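Local coordinates for protein Non-reducing end alpha-L-arabinofuranosidase BoGH43B (Bacteroides ovatus, PDB 5JOZ) that cleaves terminal non-reducing alpha-L-arabinofuranoside residues from xyloglucan side chains, a step in the breakdown of this polysaccharide, at residues V242-K245 / D246-W250; I19-G23 / D24-L28. One frame throughout, in Å; residues are numbered along the deposited sequence.

Contact 1 (V242-K245 / D246-W250)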
loop_
_atom_site.group_PDB
_atom_site.type_symbol
_atom_site.label_atom_id
_atom_site.label_comp_id
_atom_site.label_asym_id
_atom_site.label_seq_id
_atom_site.Cartn_x
_atom_site.Cartn_y
_atom_site.Cartn_z
ATOM N N VAL A 242 1.445 11.396 16.384
ATOM C CA VAL A 242 1.269 10.490 17.531
ATOM C C VAL A 242 2.102 11.008 18.690
ATOM O O VAL A 242 3.228 11.470 18.489
ATOM C CB VAL A 242 1.700 9.035 17.209
ATOM C CG1 VAL A 242 3.136 8.962 16.679
ATOM C CG2 VAL A 242 1.539 8.133 18.422
ATOM N N GLN A 243 1.562 10.932 19.898
ATOM C CA GLN A 243 2.287 11.381 21.078
ATOM C C GLN A 243 2.657 10.174 21.940
ATOM O O GLN A 243 1.840 9.280 22.144
ATOM C CB GLN A 243 1.454 12.383 21.887
ATOM C CG GLN A 243 2.277 13.105 22.946
ATOM C CD GLN A 243 1.461 13.982 23.901
ATOM O OE1 GLN A 243 0.299 13.718 24.176
ATOM N NE2 GLN A 243 2.099 15.025 24.431
ATOM N N LEU A 244 3.882 10.183 22.458
ATOM C CA LEU A 244 4.382 9.130 23.349
ATOM C C LEU A 244 4.085 9.449 24.815
ATOM O O LEU A 244 3.774 10.584 25.165
ATOM C CB LEU A 244 5.895 8.980 23.183
ATOM C CG LEU A 244 6.429 8.860 21.765
ATOM C CD1 LEU A 244 7.942 8.686 21.757
ATOM C CD2 LEU A 244 5.770 7.700 21.069
ATOM N N LYS A 245 4.240 8.443 25.666
ATOM C CA LYS A 245 4.080 8.581 27.121
ATOM C C LYS A 245 5.043 9.577 27.781
ATOM O O LYS A 245 4.704 10.154 28.803
ATOM C CB LYS A 245 4.228 7.227 27.805
ATOM C CG LYS A 245 3.124 6.247 27.452
ATOM C CD LYS A 245 3.318 4.921 28.173
ATOM C CE LYS A 245 2.008 4.155 28.275
ATOM N NZ LYS A 245 2.134 2.975 29.174
ATOM N N ASP A 246 6.226 9.780 27.200
ATOM C CA ASP A 246 7.139 10.840 27.657
ATOM C C ASP A 246 6.739 12.243 27.172
ATOM O O ASP A 246 7.492 13.190 27.364
ATOM C CB ASP A 246 8.604 10.532 27.261
ATOM C CG ASP A 246 8.953 10.947 25.821
ATOM O OD1 ASP A 246 8.059 10.962 24.948
ATOM O OD2 ASP A 246 10.137 11.259 25.563
ATOM N N GLY A 247 5.593 12.374 26.511
ATOM C CA GLY A 247 5.128 13.675 26.034
ATOM C C GLY A 247 5.622 14.143 24.664
ATOM O O GLY A 247 5.053 15.083 24.114
ATOM N N SER A 248 6.642 13.492 24.104
ATOM C CA SER A 248 7.208 13.881 22.815
ATOM C C SER A 248 6.335 13.425 21.639
ATOM O O SER A 248 5.502 12.516 21.760
ATOM C CB SER A 248 8.649 13.356 22.656
ATOM O OG SER A 248 8.683 11.936 22.551
ATOM N N TRP A 249 6.556 14.063 20.498
ATOM C CA TRP A 249 5.710 13.905 19.317
ATOM C C TRP A 249 6.511 13.399 18.104
ATOM O O TRP A 249 7.652 13.839 17.843
ATOM C CB TRP A 249 5.038 15.238 18.984
ATOM C CG TRP A 249 3.969 15.649 19.957
ATOM C CD1 TRP A 249 4.150 16.253 21.178
ATOM C CD2 TRP A 249 2.555 15.511 19.785
ATOM N NE1 TRP A 249 2.930 16.495 21.767
ATOM C CE2 TRP A 249 1.937 16.053 20.932
ATOM C CE3 TRP A 249 1.749 14.974 18.774
ATOM C CZ2 TRP A 249 0.549 16.056 21.105
ATOM C CZ3 TRP A 249 0.373 14.981 18.946
ATOM C CH2 TRP A 249 -0.213 15.514 20.108
ATOM N N TRP A 250 5.888 12.457 17.397
ATOM C CA TRP A 250 6.369 11.909 16.146
ATOM C C TRP A 250 5.274 12.011 15.092
ATOM O O TRP A 250 4.069 12.055 15.415
ATOM C CB TRP A 250 6.827 10.461 16.350
ATOM C CG TRP A 250 8.079 10.416 17.161
ATOM C CD1 TRP A 250 8.184 10.472 18.524
ATOM C CD2 TRP A 250 9.411 10.379 16.659
ATOM N NE1 TRP A 250 9.510 10.440 18.900
ATOM C CE2 TRP A 250 10.282 10.382 17.772
ATOM C CE3 TRP A 250 9.958 10.315 15.376
ATOM C CZ2 TRP A 250 11.664 10.347 17.634
ATOM C CZ3 TRP A 250 11.331 10.264 15.241
ATOM C CH2 TRP A 250 12.170 10.283 16.361
#
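Gln243 lies across the indole of Trp249, its non-hydrogen-bonded neighbour in the antiparallel hairpin. Its CB stands over the six-membered ring, 3.7 Å from the Trp249 ring centroid, as a CH-pi contact. CG comes next, anti to the backbone N (chi1 -167°), and touches Trp249 CE2 over the same face. The extended chain carries CD past CZ2 and NE1 of the ring. The amide plane is turned 31° from the indole. At the tip, NE2 donates to Gly247 O at 3.0 Å, from above that carbonyl plane. A phenylalanine in place of Trp249 would probably leave part of the Gln243 chain without the ring face that covers it. The turn itself is type I, from Leu244 to Gly247, closed by Gly247 N to Leu244 O at 2.9 Å. Asp246 OD1 accepts from Ser248 N, which makes an Asx turn, and also from Ser248 OG at 2.7 Å. Leu244 CD1 reaches the Trp250 indole at CD1, 3.7 Å away. The hairpin joins strands 234-243 and 249-256. Trp249 meets Trp277 of strand 269-277 edge-to-face, while Val242 and Leu244 face the hairpin of strands 18-22 and 25-29.

Contact 2 (I19-G23 / D24-L28); sequences ICRVG and DDFYL
Val22 O is gripped twice: by Asp25 N at 3.1 Å, from above the carbonyl plane, and by a water at 2.7 Å. The same water also donates to Asp25 OD2, so it bridges the two residues. The other carboxylate oxygen, Asp25 OD1, holds Lys45 in a salt bridge and accepts from His43. Val22 and Asp25 close a type II' beta turn, the tip of the antiparallel hairpin of strands 18-22 and 25-29, which belongs to a four-stranded blade of the family 43 beta-propeller. Gly23 has positive phi in this turn, and a CB there would clash with Asp24 N. Val22 N returns a bond to Asp25 O at 2.8 Å. Farther along, Cys20 and Tyr27 form a hydrogen-bonded pair through both backbone N-H groups.

Two sets of side chains line the two faces of the hairpin. On one, Val22 CG2 meets the edge of the Tyr27 ring at CD2, and Cys20 SG lies near Tyr27 CB. Tyr27 also stacks on His43. On the other, Ile19 CD1 touches Phe26 CD2 and Leu28 CD1, while Arg21 lays its aliphatic part over a Phe26 ring face. Arg21 CG is 3.5 Å from Phe26 CE2, offset toward the rim. The Arg21 chain bends at chi3 (64°), which turns the guanidinium back to the turn, its plane 67° from the ring. NE is probably taken by Gln243 O. Arg21 NH2 donates to Gly23 O at 2.8 Å, with that oxygen close to the guanidinium plane.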
loop_
_atom_site.group_PDB
_atom_site.type_symbol
_atom_site.label_atom_id
_atom_site.label_comp_id
_atom_site.label_asym_id
_atom_site.label_seq_id
_atom_site.Cartn_x
_atom_site.Cartn_y
_atom_site.Cartn_z
ATOM N N ILE A 19 -1.763 6.471 12.027
ATOM C CA ILE A 19 -1.221 5.827 13.238
ATOM C C ILE A 19 -2.078 6.083 14.473
ATOM O O ILE A 19 -2.734 7.104 14.561
ATOM C CB ILE A 19 0.217 6.329 13.532
ATOM C CG1 ILE A 19 0.919 5.428 14.549
ATOM C CG2 ILE A 19 0.233 7.783 14.016
ATOM C CD1 ILE A 19 2.426 5.501 14.450
ATOM N N CYS A 20 -2.052 5.153 15.425
ATOM C CA CYS A 20 -2.553 5.418 16.772
ATOM C C CYS A 20 -1.765 4.629 17.790
ATOM O O CYS A 20 -1.275 3.535 17.503
ATOM C CB CYS A 20 -4.055 5.120 16.902
ATOM S SG CYS A 20 -4.483 3.371 16.996
ATOM N N ARG A 21 -1.643 5.207 18.980
ATOM C CA ARG A 21 -0.975 4.583 20.108
ATOM C C ARG A 21 -2.029 4.178 21.124
ATOM O O ARG A 21 -2.872 4.983 21.515
ATOM C CB ARG A 21 0.010 5.550 20.752
ATOM C CG ARG A 21 0.870 4.915 21.829
ATOM C CD ARG A 21 1.777 5.941 22.486
ATOM N NE ARG A 21 1.014 6.957 23.200
ATOM C CZ ARG A 21 0.395 6.773 24.363
ATOM N NH1 ARG A 21 -0.277 7.782 24.911
ATOM N NH2 ARG A 21 0.421 5.593 24.985
ATOM N N VAL A 22 -1.962 2.917 21.534
ATOM C CA VAL A 22 -2.824 2.355 22.561
ATOM C C VAL A 22 -1.891 1.781 23.634
ATOM O O VAL A 22 -1.394 0.667 23.484
ATOM C CB VAL A 22 -3.717 1.250 21.962
ATOM C CG1 VAL A 22 -4.624 0.654 23.036
ATOM C CG2 VAL A 22 -4.521 1.790 20.779
ATOM N N GLY A 23 -1.621 2.554 24.689
ATOM C CA GLY A 23 -0.690 2.125 25.734
ATOM C C GLY A 23 0.715 2.022 25.159
ATOM O O GLY A 23 1.184 2.968 24.542
ATOM N N ASP A 24 1.372 0.873 25.339
ATOM C CA ASP A 24 2.708 0.625 24.760
ATOM C C ASP A 24 2.693 0.191 23.279
ATOM O O ASP A 24 3.759 0.060 22.664
ATOM C CB ASP A 24 3.479 -0.422 25.586
ATOM C CG ASP A 24 3.779 0.051 27.009
ATOM O OD1 ASP A 24 4.256 1.192 27.182
ATOM O OD2 ASP A 24 3.545 -0.730 27.959
ATOM N N ASP A 25 1.510 -0.013 22.702
ATOM C CA ASP A 25 1.393 -0.524 21.337
ATOM C C ASP A 25 1.021 0.553 20.322
ATOM O O ASP A 25 0.200 1.430 20.610
ATOM C CB ASP A 25 0.384 -1.660 21.329
ATOM C CG ASP A 25 0.853 -2.820 22.172
ATOM O OD1 ASP A 25 1.865 -3.451 21.781
ATOM O OD2 ASP A 25 0.250 -3.072 23.235
ATOM N N PHE A 26 1.665 0.488 19.152
ATOM C CA PHE A 26 1.387 1.372 18.021
ATOM C C PHE A 26 0.826 0.561 16.877
ATOM O O PHE A 26 1.302 -0.521 16.602
ATOM C CB PHE A 26 2.647 2.091 17.546
ATOM C CG PHE A 26 3.240 3.001 18.574
ATOM C CD1 PHE A 26 4.120 2.507 19.524
ATOM C CD2 PHE A 26 2.915 4.352 18.603
ATOM C CE1 PHE A 26 4.670 3.337 20.485
ATOM C CE2 PHE A 26 3.464 5.188 19.557
ATOM C CZ PHE A 26 4.343 4.676 20.501
ATOM N N TYR A 27 -0.173 1.118 16.202
ATOM C CA TYR A 27 -0.821 0.478 15.068
ATOM C C TYR A 27 -0.894 1.463 13.917
ATOM O O TYR A 27 -1.053 2.669 14.117
ATOM C CB TYR A 27 -2.211 0.005 15.473
ATOM C CG TYR A 27 -2.151 -0.990 16.596
ATOM C CD1 TYR A 27 -1.776 -2.308 16.354
ATOM C CD2 TYR A 27 -2.443 -0.625 17.902
ATOM C CE1 TYR A 27 -1.693 -3.232 17.384
ATOM C CE2 TYR A 27 -2.376 -1.546 18.937
ATOM C CZ TYR A 27 -1.992 -2.845 18.672
ATOM O OH TYR A 27 -1.909 -3.769 19.679
ATOM N N LEU A 28 -0.780 0.942 12.706
ATOM C CA LEU A 28 -0.693 1.768 11.520
ATOM C C LEU A 28 -1.321 1.094 10.318
ATOM O O LEU A 28 -1.170 -0.106 10.128
ATOM C CB LEU A 28 0.774 2.092 11.246
ATOM C CG LEU A 28 1.151 3.092 10.162
ATOM C CD1 LEU A 28 2.492 3.732 10.525
ATOM C CD2 LEU A 28 1.239 2.443 8.792
HETATM O O HOH W 1 -2.153 -1.941 23.609
#

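In the fold
Contacts 1 and 2 are hairpins from two different four-stranded sheets of the catalytic domain. Their centres lie 11 Å apart, although more than 200 residues separate them in sequence. They meet directly. The probable bond from Arg21 NE of contact 2 to Gln243 O of contact 1, 2.7 Å long, ties the two together. Leu244 CD2 packs on Phe26 CZ at 3.4 Å, and Val242 CG2 on Phe26 CE2 at 3.7 Å. Lys245 and Asp24 add a long, weak ion pair. Contact 1 is away from the annotated sites. Contact 2 runs closer: the side chain of Leu28 is about 9 Å from that of Asp16, the inferred proton acceptor.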